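Local coordinates for protein MgGH51 (Meripilus giganteus, PDB 6ZPV) that hydrolyses terminal alpha-L-arabinofuranosyl linkages, as a fungal glycosidase of family GH51, at residues Thr453-Thr458 with Pro615-Ser620; Gly230-Gly235 with Val258-Tyr263; Tyr361-Phe366 with Leu390-Gln395; Ile104-Thr109 with Val172-Phe177. All blocks are in the same frame, centred on the assembly; numbering follows the deposited sequence.

Contact 1. Residues Thr453-Thr458 with Pro615-Ser620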
loop_
_atom_site.group_PDB
_atom_site.type_symbol
_atom_site.label_atom_id
_atom_site.label_comp_id
_atom_site.label_asym_id
_atom_site.label_seq_id
_atom_site.Cartn_x
_atom_site.Cartn_y
_atom_site.Cartn_z
ATOM N N THR A 453 16.364 9.597 -2.763
ATOM C CA THR A 453 17.407 10.561 -2.416
ATOM C C THR A 453 16.844 11.980 -2.543
ATOM O O THR A 453 15.731 12.229 -3.020
ATOM C CB THR A 453 18.645 10.377 -3.317
ATOM O OG1 THR A 453 18.201 10.635 -4.656
ATOM C CG2 THR A 453 19.262 8.988 -3.188
ATOM N N VAL A 454 17.637 12.945 -2.111
ATOM C CA VAL A 454 17.254 14.360 -2.339
ATOM C C VAL A 454 17.146 14.585 -3.846
ATOM O O VAL A 454 16.213 15.234 -4.342
ATOM C CB VAL A 454 18.175 15.330 -1.638
ATOM C CG1 VAL A 454 17.722 16.761 -1.858
ATOM C CG2 VAL A 454 18.253 15.062 -0.139
ATOM N N GLN A 455 18.119 14.074 -4.599
ATOM C CA GLN A 455 18.111 14.190 -6.062
ATOM C C GLN A 455 16.802 13.637 -6.644
ATOM O O GLN A 455 16.172 14.263 -7.562
ATOM C CB GLN A 455 19.329 13.414 -6.651
ATOM C CG GLN A 455 19.583 13.624 -8.158
ATOM C CD GLN A 455 20.668 12.764 -8.765
ATOM O OE1 GLN A 455 21.359 12.046 -8.025
ATOM N NE2 GLN A 455 20.840 12.856 -10.067
ATOM N N SER A 456 16.414 12.435 -6.230
ATOM C CA SER A 456 15.231 11.801 -6.871
ATOM C C SER A 456 13.971 12.543 -6.470
ATOM O O SER A 456 13.099 12.797 -7.327
ATOM C CB SER A 456 15.172 10.314 -6.544
ATOM O OG SER A 456 14.778 10.014 -5.188
ATOM N N ALA A 457 13.811 12.955 -5.223
ATOM C CA ALA A 457 12.633 13.668 -4.742
ATOM C C ALA A 457 12.494 15.010 -5.440
ATOM O O ALA A 457 11.376 15.452 -5.729
ATOM C CB ALA A 457 12.683 13.831 -3.232
ATOM N N THR A 458 13.644 15.707 -5.622
ATOM C CA THR A 458 13.564 17.042 -6.254
ATOM C C THR A 458 13.232 16.941 -7.736
ATOM O O THR A 458 12.499 17.782 -8.272
ATOM C CB THR A 458 14.835 17.840 -5.963
ATOM O OG1 THR A 458 16.021 17.250 -6.491
ATOM C CG2 THR A 458 14.984 18.099 -4.497
ATOM N N PRO A 615 17.713 26.737 -2.600
ATOM C CA PRO A 615 18.966 26.010 -2.586
ATOM C C PRO A 615 19.040 24.976 -3.684
ATOM O O PRO A 615 18.002 24.441 -4.138
ATOM C CB PRO A 615 19.057 25.358 -1.175
ATOM C CG PRO A 615 18.129 26.200 -0.358
ATOM C CD PRO A 615 17.027 26.635 -1.313
ATOM N N ALA A 616 20.262 24.613 -4.090
ATOM C CA ALA A 616 20.449 23.402 -4.898
ATOM C C ALA A 616 19.687 22.227 -4.272
ATOM O O ALA A 616 19.637 22.119 -3.049
ATOM C CB ALA A 616 21.925 23.062 -4.950
ATOM N N PHE A 617 19.119 21.401 -5.099
ATOM C CA PHE A 617 18.448 20.169 -4.672
ATOM C C PHE A 617 17.474 20.489 -3.540
ATOM O O PHE A 617 17.644 20.009 -2.395
ATOM C CB PHE A 617 19.447 19.084 -4.275
ATOM C CG PHE A 617 20.353 18.691 -5.415
ATOM C CD1 PHE A 617 19.846 18.116 -6.609
ATOM C CD2 PHE A 617 21.694 18.948 -5.359
ATOM C CE1 PHE A 617 20.638 17.838 -7.687
ATOM C CE2 PHE A 617 22.521 18.644 -6.447
ATOM C CZ PHE A 617 21.977 18.109 -7.598
ATOM N N SER A 618 16.437 21.259 -3.834
ATOM C CA SER A 618 15.444 21.605 -2.799
ATOM C C SER A 618 14.012 21.533 -3.331
ATOM O O SER A 618 13.753 21.809 -4.525
ATOM C CB SER A 618 15.716 22.981 -2.232
ATOM O OG SER A 618 15.579 24.026 -3.186
ATOM N N VAL A 619 13.102 21.259 -2.408
ATOM C CA VAL A 619 11.672 21.388 -2.622
ATOM C C VAL A 619 11.188 22.372 -1.557
ATOM O O VAL A 619 11.409 22.144 -0.358
ATOM C CB VAL A 619 10.887 20.071 -2.457
ATOM C CG1 VAL A 619 9.414 20.291 -2.747
ATOM C CG2 VAL A 619 11.482 18.998 -3.365
ATOM N N SER A 620 10.521 23.444 -1.978
ATOM C CA SER A 620 10.080 24.510 -1.066
ATOM C C SER A 620 8.611 24.792 -1.293
ATOM O O SER A 620 8.138 24.767 -2.446
ATOM C CB SER A 620 10.891 25.776 -1.226
ATOM O OG SER A 620 12.293 25.514 -1.139
#

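Contact 2. Residues Gly230-Gly235 with Val258-Tyr263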
loop_
_atom_site.group_PDB
_atom_site.type_symbol
_atom_site.label_atom_id
_atom_site.label_comp_id
_atom_site.label_asym_id
_atom_site.label_seq_id
_atom_site.Cartn_x
_atom_site.Cartn_y
_atom_site.Cartn_z
ATOM N N GLY A 230 -1.707 -2.686 -10.365
ATOM C CA GLY A 230 -0.393 -3.233 -10.135
ATOM C C GLY A 230 -0.327 -4.703 -10.593
ATOM O O GLY A 230 -1.335 -5.386 -10.735
ATOM N N ASN A 231 0.927 -5.203 -10.678
ATOM C CA ASN A 231 1.129 -6.584 -11.101
ATOM C C ASN A 231 0.418 -7.566 -10.190
ATOM O O ASN A 231 -0.031 -8.627 -10.659
ATOM C CB ASN A 231 2.597 -6.932 -11.126
ATOM C CG ASN A 231 3.342 -6.425 -12.334
ATOM O OD1 ASN A 231 2.777 -5.658 -13.136
ATOM N ND2 ASN A 231 4.558 -6.896 -12.555
ATOM N N ASN A 232 0.314 -7.278 -8.890
ATOM C CA ASN A 232 -0.292 -8.255 -7.955
ATOM C C ASN A 232 -1.773 -8.507 -8.236
ATOM O O ASN A 232 -2.325 -9.476 -7.719
ATOM C CB ASN A 232 -0.116 -7.814 -6.506
ATOM C CG ASN A 232 -0.019 -8.967 -5.533
ATOM O OD1 ASN A 232 0.792 -9.890 -5.754
ATOM N ND2 ASN A 232 -0.867 -8.954 -4.507
ATOM N N LEU A 233 -2.437 -7.671 -9.039
ATOM C CA LEU A 233 -3.804 -7.964 -9.505
ATOM C C LEU A 233 -3.836 -9.151 -10.445
ATOM O O LEU A 233 -4.836 -9.895 -10.511
ATOM C CB LEU A 233 -4.301 -6.723 -10.286
ATOM C CG LEU A 233 -5.659 -6.830 -11.007
ATOM C CD1 LEU A 233 -6.824 -6.815 -10.019
ATOM C CD2 LEU A 233 -5.786 -5.691 -12.004
ATOM N N GLU A 234 -2.819 -9.255 -11.313
ATOM C CA GLU A 234 -2.902 -10.005 -12.555
ATOM C C GLU A 234 -2.788 -11.511 -12.393
ATOM O O GLU A 234 -3.385 -12.263 -13.204
ATOM C CB GLU A 234 -1.895 -9.478 -13.565
ATOM C CG GLU A 234 -2.262 -8.083 -14.083
ATOM C CD GLU A 234 -1.172 -7.487 -14.925
ATOM O OE1 GLU A 234 -1.260 -7.695 -16.219
ATOM O OE2 GLU A 234 -0.254 -6.828 -14.401
ATOM N N GLY A 235 -1.986 -11.965 -11.422
ATOM C CA GLY A 235 -1.614 -13.386 -11.394
ATOM C C GLY A 235 -0.582 -13.738 -12.415
ATOM O O GLY A 235 -0.331 -12.979 -13.354
ATOM N N VAL A 258 -0.834 -17.191 -4.259
ATOM C CA VAL A 258 0.528 -16.796 -4.607
ATOM C C VAL A 258 0.454 -15.517 -5.411
ATOM O O VAL A 258 -0.178 -15.501 -6.457
ATOM C CB VAL A 258 1.257 -17.911 -5.351
ATOM C CG1 VAL A 258 2.653 -17.437 -5.753
ATOM C CG2 VAL A 258 1.325 -19.197 -4.487
ATOM N N GLY A 259 1.079 -14.458 -4.897
ATOM C CA GLY A 259 1.102 -13.182 -5.590
ATOM C C GLY A 259 2.242 -13.110 -6.600
ATOM O O GLY A 259 2.846 -14.123 -6.951
ATOM N N ASP A 260 2.523 -11.902 -7.047
ATOM C CA ASP A 260 3.444 -11.722 -8.162
ATOM C C ASP A 260 4.834 -11.257 -7.724
ATOM O O ASP A 260 5.609 -10.871 -8.578
ATOM C CB ASP A 260 2.619 -10.899 -9.186
ATOM C CG ASP A 260 1.271 -11.714 -9.681
ATOM O OD1 ASP A 260 1.491 -12.937 -10.262
ATOM O OD2 ASP A 260 -0.001 -11.284 -9.350
ATOM N N TRP A 261 5.138 -11.379 -6.430
ATOM C CA TRP A 261 6.377 -10.857 -5.829
ATOM C C TRP A 261 7.093 -11.892 -4.974
ATOM O O TRP A 261 7.917 -11.529 -4.139
ATOM C CB TRP A 261 6.086 -9.514 -5.106
ATOM C CG TRP A 261 5.594 -8.478 -6.062
ATOM C CD1 TRP A 261 4.342 -8.010 -6.197
ATOM C CD2 TRP A 261 6.378 -7.855 -7.110
ATOM N NE1 TRP A 261 4.277 -7.115 -7.216
ATOM C CE2 TRP A 261 5.504 -6.999 -7.803
ATOM C CE3 TRP A 261 7.725 -7.904 -7.483
ATOM C CZ2 TRP A 261 5.919 -6.197 -8.858
ATOM C CZ3 TRP A 261 8.146 -7.102 -8.537
ATOM C CH2 TRP A 261 7.238 -6.250 -9.217
ATOM N N GLY A 262 6.811 -13.173 -5.232
ATOM C CA GLY A 262 7.564 -14.280 -4.646
ATOM C C GLY A 262 7.009 -14.848 -3.373
ATOM O O GLY A 262 7.571 -15.792 -2.848
ATOM N N TYR A 263 5.899 -14.318 -2.855
ATOM C CA TYR A 263 5.343 -14.780 -1.571
ATOM C C TYR A 263 3.839 -14.983 -1.623
ATOM O O TYR A 263 3.093 -14.394 -2.420
ATOM C CB TYR A 263 5.778 -13.857 -0.415
ATOM C CG TYR A 263 5.398 -12.408 -0.546
ATOM C CD1 TYR A 263 4.185 -11.929 -0.062
ATOM C CD2 TYR A 263 6.250 -11.493 -1.112
ATOM C CE1 TYR A 263 3.838 -10.583 -0.144
ATOM C CE2 TYR A 263 5.931 -10.158 -1.243
ATOM C CZ TYR A 263 4.722 -9.703 -0.770
ATOM O OH TYR A 263 4.463 -8.354 -0.870
HETATM O O HOH W 1 5.476 -9.137 -10.899
#

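Contact 3. Residues Tyr361-Phe366 with Leu390-Gln395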
loop_
_atom_site.group_PDB
_atom_site.type_symbol
_atom_site.label_atom_id
_atom_site.label_comp_id
_atom_site.label_asym_id
_atom_site.label_seq_id
_atom_site.Cartn_x
_atom_site.Cartn_y
_atom_site.Cartn_z
ATOM N N TYR A 361 -10.568 -5.983 -27.536
ATOM C CA TYR A 361 -11.804 -6.731 -27.280
ATOM C C TYR A 361 -12.050 -6.881 -25.784
ATOM O O TYR A 361 -13.193 -6.953 -25.353
ATOM C CB TYR A 361 -11.905 -8.064 -28.055
ATOM C CG TYR A 361 -11.016 -9.211 -27.609
ATOM C CD1 TYR A 361 -11.250 -9.874 -26.418
ATOM C CD2 TYR A 361 -9.975 -9.676 -28.385
ATOM C CE1 TYR A 361 -10.453 -10.958 -26.026
ATOM C CE2 TYR A 361 -9.174 -10.731 -28.014
ATOM C CZ TYR A 361 -9.442 -11.405 -26.849
ATOM O OH TYR A 361 -8.608 -12.463 -26.493
ATOM N N ARG A 362 -10.981 -7.016 -24.990
ATOM C CA ARG A 362 -11.160 -7.134 -23.543
ATOM C C ARG A 362 -11.753 -5.821 -22.957
ATOM O O ARG A 362 -12.772 -5.866 -22.231
ATOM C CB ARG A 362 -9.875 -7.554 -22.838
ATOM C CG ARG A 362 -9.392 -8.922 -23.289
ATOM C CD ARG A 362 -8.138 -9.420 -22.569
ATOM N NE ARG A 362 -6.937 -8.619 -22.820
ATOM C CZ ARG A 362 -6.283 -7.819 -21.987
ATOM N NH1 ARG A 362 -6.747 -7.540 -20.773
ATOM N NH2 ARG A 362 -5.134 -7.304 -22.352
ATOM N N TRP A 363 -11.114 -4.710 -23.268
ATOM C CA TRP A 363 -11.674 -3.392 -22.913
ATOM C C TRP A 363 -13.091 -3.261 -23.453
ATOM O O TRP A 363 -14.004 -2.839 -22.711
ATOM C CB TRP A 363 -10.781 -2.284 -23.520
ATOM C CG TRP A 363 -11.393 -0.910 -23.462
ATOM C CD1 TRP A 363 -12.135 -0.299 -24.417
ATOM C CD2 TRP A 363 -11.353 0.001 -22.348
ATOM N NE1 TRP A 363 -12.585 0.904 -23.989
ATOM C CE2 TRP A 363 -12.110 1.118 -22.723
ATOM C CE3 TRP A 363 -10.788 -0.020 -21.061
ATOM C CZ2 TRP A 363 -12.297 2.213 -21.891
ATOM C CZ3 TRP A 363 -10.979 1.057 -20.241
ATOM C CH2 TRP A 363 -11.724 2.168 -20.649
ATOM N N HIS A 364 -13.322 -3.521 -24.729
ATOM C CA HIS A 364 -14.673 -3.313 -25.264
ATOM C C HIS A 364 -15.691 -4.126 -24.473
ATOM O O HIS A 364 -16.745 -3.581 -24.071
ATOM C CB HIS A 364 -14.723 -3.707 -26.733
ATOM C CG HIS A 364 -16.114 -3.595 -27.292
ATOM N ND1 HIS A 364 -17.064 -4.600 -27.140
ATOM C CD2 HIS A 364 -16.739 -2.566 -27.870
ATOM C CE1 HIS A 364 -18.213 -4.193 -27.691
ATOM N NE2 HIS A 364 -18.041 -3.004 -28.114
ATOM N N ASP A 365 -15.409 -5.392 -24.265
ATOM C CA ASP A 365 -16.457 -6.247 -23.674
ATOM C C ASP A 365 -16.629 -5.943 -22.162
ATOM O O ASP A 365 -17.752 -5.882 -21.692
ATOM C CB ASP A 365 -16.159 -7.727 -23.926
ATOM C CG ASP A 365 -16.228 -8.126 -25.400
ATOM O OD1 ASP A 365 -16.573 -7.276 -26.253
ATOM O OD2 ASP A 365 -16.010 -9.315 -25.672
ATOM N N PHE A 366 -15.518 -5.731 -21.452
ATOM C CA PHE A 366 -15.639 -5.343 -20.046
ATOM C C PHE A 366 -16.324 -4.029 -19.913
ATOM O O PHE A 366 -17.256 -3.935 -19.096
ATOM C CB PHE A 366 -14.264 -5.321 -19.340
ATOM C CG PHE A 366 -13.791 -6.626 -18.746
ATOM C CD1 PHE A 366 -13.174 -7.582 -19.543
ATOM C CD2 PHE A 366 -14.012 -6.888 -17.424
ATOM C CE1 PHE A 366 -12.778 -8.791 -18.994
ATOM C CE2 PHE A 366 -13.620 -8.110 -16.868
ATOM C CZ PHE A 366 -12.994 -9.042 -17.650
ATOM N N LEU A 390 -9.222 2.239 -28.898
ATOM C CA LEU A 390 -10.222 1.520 -28.119
ATOM C C LEU A 390 -11.647 1.984 -28.356
ATOM O O LEU A 390 -11.862 3.164 -28.618
ATOM C CB LEU A 390 -9.899 1.586 -26.638
ATOM C CG LEU A 390 -8.508 1.105 -26.241
ATOM C CD1 LEU A 390 -8.285 1.341 -24.736
ATOM C CD2 LEU A 390 -8.299 -0.358 -26.575
ATOM N N SER A 391 -12.586 1.053 -28.217
ATOM C CA SER A 391 -14.026 1.318 -28.273
ATOM C C SER A 391 -14.646 0.603 -27.082
ATOM O O SER A 391 -14.438 -0.599 -26.904
ATOM C CB SER A 391 -14.578 0.746 -29.566
ATOM O OG SER A 391 -15.966 0.919 -29.577
ATOM N N PRO A 392 -15.453 1.268 -26.231
ATOM C CA PRO A 392 -15.760 2.701 -26.298
ATOM C C PRO A 392 -14.522 3.575 -26.064
ATOM O O PRO A 392 -13.498 3.154 -25.540
ATOM C CB PRO A 392 -16.809 2.856 -25.157
ATOM C CG PRO A 392 -16.462 1.815 -24.180
ATOM C CD PRO A 392 -16.035 0.662 -25.030
ATOM N N VAL A 393 -14.638 4.828 -26.476
ATOM C CA VAL A 393 -13.555 5.830 -26.291
ATOM C C VAL A 393 -13.295 5.962 -24.805
ATOM O O VAL A 393 -14.197 6.206 -24.001
ATOM C CB VAL A 393 -13.929 7.179 -26.921
ATOM C CG1 VAL A 393 -12.848 8.234 -26.588
ATOM C CG2 VAL A 393 -14.117 7.082 -28.405
ATOM N N PRO A 394 -12.043 5.704 -24.341
ATOM C CA PRO A 394 -11.739 5.840 -22.932
ATOM C C PRO A 394 -11.871 7.290 -22.480
ATOM O O PRO A 394 -11.271 8.169 -23.102
ATOM C CB PRO A 394 -10.305 5.355 -22.779
ATOM C CG PRO A 394 -10.007 4.629 -24.010
ATOM C CD PRO A 394 -10.875 5.228 -25.089
ATOM N N GLN A 395 -12.508 7.467 -21.311
ATOM C CA GLN A 395 -12.508 8.801 -20.704
ATOM C C GLN A 395 -11.203 9.111 -19.995
ATOM O O GLN A 395 -10.929 10.314 -19.786
ATOM C CB GLN A 395 -13.669 8.911 -19.741
ATOM C CG GLN A 395 -15.014 8.783 -20.423
ATOM C CD GLN A 395 -16.057 9.215 -19.454
ATOM O OE1 GLN A 395 -16.512 8.424 -18.602
ATOM N NE2 GLN A 395 -16.400 10.491 -19.576
#

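Contact 4. Residues Ile104-Thr109 with Val172-Phe177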
loop_
_atom_site.group_PDB
_atom_site.type_symbol
_atom_site.label_atom_id
_atom_site.label_comp_id
_atom_site.label_asym_id
_atom_site.label_seq_id
_atom_site.Cartn_x
_atom_site.Cartn_y
_atom_site.Cartn_z
ATOM N N ILE A 104 8.901 -9.139 15.894
ATOM C CA ILE A 104 7.622 -8.727 16.468
ATOM C C ILE A 104 7.924 -7.650 17.469
ATOM O O ILE A 104 8.686 -7.904 18.400
ATOM C CB ILE A 104 6.812 -9.880 17.087
ATOM C CG1 ILE A 104 6.603 -11.046 16.130
ATOM C CG2 ILE A 104 5.534 -9.336 17.692
ATOM C CD1 ILE A 104 5.853 -12.244 16.717
ATOM N N LYS A 105 7.297 -6.511 17.337
ATOM C CA LYS A 105 7.406 -5.440 18.325
ATOM C C LYS A 105 6.543 -5.763 19.536
ATOM O O LYS A 105 5.320 -5.974 19.374
ATOM C CB LYS A 105 7.010 -4.099 17.737
ATOM C CG LYS A 105 6.962 -2.966 18.715
ATOM C CD LYS A 105 6.729 -1.624 18.012
ATOM C CE LYS A 105 6.320 -0.510 18.917
ATOM N NZ LYS A 105 6.220 0.753 18.133
ATOM N N VAL A 106 7.169 -5.781 20.703
ATOM C CA VAL A 106 6.532 -6.086 21.997
ATOM C C VAL A 106 6.532 -4.831 22.843
ATOM O O VAL A 106 7.622 -4.406 23.278
ATOM C CB VAL A 106 7.214 -7.255 22.722
ATOM C CG1 VAL A 106 6.536 -7.567 24.046
ATOM C CG2 VAL A 106 7.207 -8.500 21.792
ATOM N N ASP A 107 5.366 -4.216 22.991
ATOM C CA ASP A 107 5.189 -2.895 23.655
ATOM C C ASP A 107 4.228 -3.052 24.829
ATOM O O ASP A 107 3.101 -3.541 24.651
ATOM C CB ASP A 107 4.681 -1.901 22.603
ATOM C CG ASP A 107 4.625 -0.472 23.118
ATOM O OD1 ASP A 107 4.042 -0.230 24.155
ATOM O OD2 ASP A 107 5.186 0.371 22.415
ATOM N N SER A 108 4.664 -2.633 25.998
ATOM C CA SER A 108 3.889 -2.709 27.241
ATOM C C SER A 108 2.606 -1.910 27.239
ATOM O O SER A 108 1.748 -2.173 28.115
ATOM C CB SER A 108 4.777 -2.235 28.464
ATOM O OG SER A 108 5.031 -0.822 28.329
ATOM N N THR A 109 2.463 -0.942 26.354
ATOM C CA THR A 109 1.231 -0.157 26.304
ATOM C C THR A 109 0.186 -0.821 25.403
ATOM O O THR A 109 -0.921 -0.264 25.294
ATOM C CB THR A 109 1.519 1.280 25.837
ATOM O OG1 THR A 109 1.820 1.317 24.459
ATOM C CG2 THR A 109 2.602 1.962 26.658
ATOM N N VAL A 172 13.191 -5.771 18.325
ATOM C CA VAL A 172 12.100 -6.566 17.700
ATOM C C VAL A 172 12.464 -8.044 17.556
ATOM O O VAL A 172 11.660 -8.773 16.948
ATOM C CB VAL A 172 11.631 -5.977 16.365
ATOM C CG1 VAL A 172 11.131 -4.550 16.551
ATOM C CG2 VAL A 172 12.714 -5.996 15.285
ATOM N N SER A 173 13.547 -8.528 18.175
ATOM C CA SER A 173 13.969 -9.933 18.024
ATOM C C SER A 173 13.198 -10.797 19.028
ATOM O O SER A 173 13.796 -11.336 19.962
ATOM C CB SER A 173 15.475 -10.029 18.138
ATOM O OG SER A 173 16.129 -9.370 17.043
ATOM N N ASN A 174 11.894 -10.884 18.812
ATOM C CA ASN A 174 10.931 -11.598 19.660
ATOM C C ASN A 174 10.051 -12.499 18.770
ATOM O O ASN A 174 9.912 -12.225 17.577
ATOM C CB ASN A 174 10.041 -10.607 20.402
ATOM C CG ASN A 174 10.848 -9.490 21.009
ATOM O OD1 ASN A 174 11.690 -9.782 21.888
ATOM N ND2 ASN A 174 10.658 -8.248 20.555
ATOM N N SER A 175 9.450 -13.501 19.398
ATOM C CA SER A 175 8.587 -14.474 18.717
ATOM C C SER A 175 7.305 -14.732 19.512
ATOM O O SER A 175 7.285 -14.613 20.757
ATOM C CB SER A 175 9.307 -15.761 18.504
ATOM O OG SER A 175 10.361 -15.652 17.567
ATOM N N PHE A 176 6.256 -15.061 18.775
ATOM C CA PHE A 176 5.059 -15.657 19.356
ATOM C C PHE A 176 5.352 -17.115 19.704
ATOM O O PHE A 176 6.110 -17.776 18.975
ATOM C CB PHE A 176 3.951 -15.587 18.330
ATOM C CG PHE A 176 2.658 -16.265 18.705
ATOM C CD1 PHE A 176 1.851 -15.726 19.712
ATOM C CD2 PHE A 176 2.226 -17.400 18.058
ATOM C CE1 PHE A 176 0.663 -16.315 20.091
ATOM C CE2 PHE A 176 0.982 -17.976 18.407
ATOM C CZ PHE A 176 0.230 -17.460 19.419
ATOM N N PHE A 177 4.761 -17.629 20.773
ATOM C CA PHE A 177 4.942 -19.040 21.134
ATOM C C PHE A 177 3.612 -19.656 21.554
ATOM O O PHE A 177 2.682 -18.971 22.047
ATOM C CB PHE A 177 5.972 -19.227 22.255
ATOM C CG PHE A 177 5.588 -18.776 23.636
ATOM C CD1 PHE A 177 4.809 -19.573 24.457
ATOM C CD2 PHE A 177 6.026 -17.556 24.120
ATOM C CE1 PHE A 177 4.501 -19.135 25.744
ATOM C CE2 PHE A 177 5.735 -17.148 25.406
ATOM C CZ PHE A 177 4.954 -17.969 26.246
#

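Contact 1. Residues Thr453-Thr458 with Pro615-Ser620
Thr458, Val454 and Phe617 carry this contact, and no hydrogen bond crosses it. Methyl groups of the helix do most of the touching. Thr458 lays CG2 on the Phe617-Ser618 peptide in van der Waals packing, 3.5 Å from Ser618 N, and the same methyl meets Val619 CG2 at 3.8 Å. Val454 holds CG1 opposite its backbone nitrogen (chi1 -178°), where it reaches Phe617: CG1 makes an apolar contact with Phe617 CB at 3.8 Å and touches Phe617 O at 3.3 Å. The Phe617 ring turns its edge to Thr458, whose OG1 sits near the ring plane, 3.9 Å from Phe617 CD1. Phe617 is at the start of a G1 beta bulge, in which it and Ser618 both face Asn554, and its left-handed backbone (phi 50°, psi 66°) belongs to that bulge at the entry to strand 618-625. Here the first turn of barrel helix 454-469 meets the C-terminal beta domain.

The polar bonds stay within each segment. Thr453 and Ser456 form a capping box, Ser456 N giving to Thr453 OG1 at 3.0 Å and Thr453 N to Ser456 OG at 2.9 Å. In the other segment Ser618 OG donates to Pro615 O, while Phe617 O takes a bond from Thr582.

Contact 2. Residues Gly230-Gly235 with Val258-Tyr263
On the loop that follows barrel strand 224-227, Asn232 and Gly235 meet Asp260 of the loop between strands 257-258 and 264-265, and two hydrogen bonds join them. Asp260 N gives to Asn232 OD1 at 3.0 Å, almost straight (163°) and nearly along the C=O axis of the amide. Gly235 N reaches Asp260 OD2 at 2.9 Å, a more bent bond (137°) arriving from above the carboxylate plane. Asp260 CG lies beside its own backbone N (chi1 -61°), which brings the carboxylate up to the turn at Asn231-Gly235.

There OD2 also lies near the carbonyl oxygens of Asn231 and Asn232. Arg257, in a salt bridge with Asp260 OD2 and a hydrogen bond with Asn232 O, probably offsets the negative charge gathered at this point. Both segments belong to the (beta/alpha)8 barrel, at the C-terminal ends of its strands, the side on which active sites of this fold lie. Asn232 OD1 packs so close to Gly259 that a beta carbon there would clash with it.

A water bridges the segments further out, accepting from Asn231 ND2 and donating to Asp260 O, and it rests over one face of the Trp261 indole, toward the rim. The Asn231 amide is nearly parallel to that indole, with ND2 4.0 Å from Trp261 CZ2. Glu23 OE1 accepts from both Trp261 NE1 and Asn232 N, fixing indole and turn together, while Asn232 ND2 turns to Asn265 OD1.

Contact 3. Residues Tyr361-Phe366 with Leu390-Gln395
CG of Trp363 and CG of His364 each stand anti to the backbone N (chi1 168° and 176°), which sets both rings alongside the backbone of Leu390, Ser391 and Pro392. The indole presents its N-H to the loop: Trp363 NE1 donates to Pro392 O at 2.9 Å (153° at the hydrogen), in the carbonyl plane and on a lone pair, the oxygen tilted a little from the ring plane.

Around that bond the indole is packed on several sides. Leu390 CD1 stands almost straight above the five-membered ring, 4.0 Å from its centroid, a CH-pi contact. Pro392 CD lies 3.6 Å from Trp363 NE1, and Pro394 CB meets Trp363 CZ2 at 3.8 Å. Helix 359-373 makes the right-handed beta-alpha-beta crossover between barrel strands 345-348 and 378-381, and the loop runs on from the latter to strand 396-403; a cis peptide before Pro392 lies within the turn that accepts the indole. Reduced to an alanine, Trp363 would probably leave Pro392 O without its donor and open a gap beneath Leu390 CD1 and beside Pro394.

Ser391 O points between the two rings, lying near the plane of each. It is 3.1 Å from His364 CB and takes a CA-H...O contact from His364 CA. The imidazole is also held by Asp365, whose OD1 receives His364 ND1 at 2.9 Å close to the ring plane. Further along the loop, Val393 touches an N-acetylglucosamine of a bound glycan.

Contact 4. Residues Ile104-Thr109 with Val172-Phe177
Asn174 and Ile104 are joined by an almost ideal bond: Asn174 ND2 gives to Ile104 O at 2.9 Å with an N-H...O angle of 174°, in the plane of its own amide and nearly end-on to the carbonyl. The backbone supplies a second link, Ile104 N to Val172 O at 3.0 Å. Ile104 therefore has both its N-H and its C=O taken by the other segment.

Apolar contacts close round these bonds. Ile104 runs out extended (chi2 178°) so that CD1 reaches the strand backbone, 3.5 Å from Phe176 N, and also touches Phe176 CB. Val106 CG2 lies against the Asn174 amide, 3.7 Å from ND2, and Val172 CG1 packs beside Lys105 CB at 4.3 Å.

In the second shell, Asn174 ND2 also donates to Asp171 O, which fixes the rotation of the amide. With a serine here the amide is gone, and Ile104 O and Asp171 O would probably both lose their donor and the Val106 methyl part of its packing. An inverse gamma turn centred on Ser173, with a weak bond from Asn174 N to Val172 O, joins the two residues that bond Ile104. Tyr112 OH, bonded to Lys105 O and Asp107 N, holds the other loop.

That loop leads from strand 93-98 to strand 112-119, which belong to the two facing antiparallel sheets of the beta-sandwich. Strand 174-181 lies between 93-98 and 127-136 in one of them, where Ile104 packs on Leu134 and Val106 and Asn174 on Leu142 of strand 141-150.

Overall arrangement
Along the chain the contacts follow one another, contact 4 first, then 2, 3 and 1. Contact 4 lies in the beta-sandwich inserted between barrel strands 20-21 and 224-227. Contacts 2 and 3 both belong to the (beta/alpha)8 barrel, with centres about 25 Å apart and nearest atoms about 7 Å apart. Contact 1 joins barrel helix 454-469 to the C-terminal antiparallel sheet, its centre about 33 Å from that of contact 2. Contacts 3 and 4 stand on opposite sides of the molecule's centre, about 50 Å between their centres. Together they sample a three-part enzyme: a (beta/alpha)8 barrel, the catalytic domain in GH51 enzymes, flanked by two beta domains, with contact 2 nearest the middle.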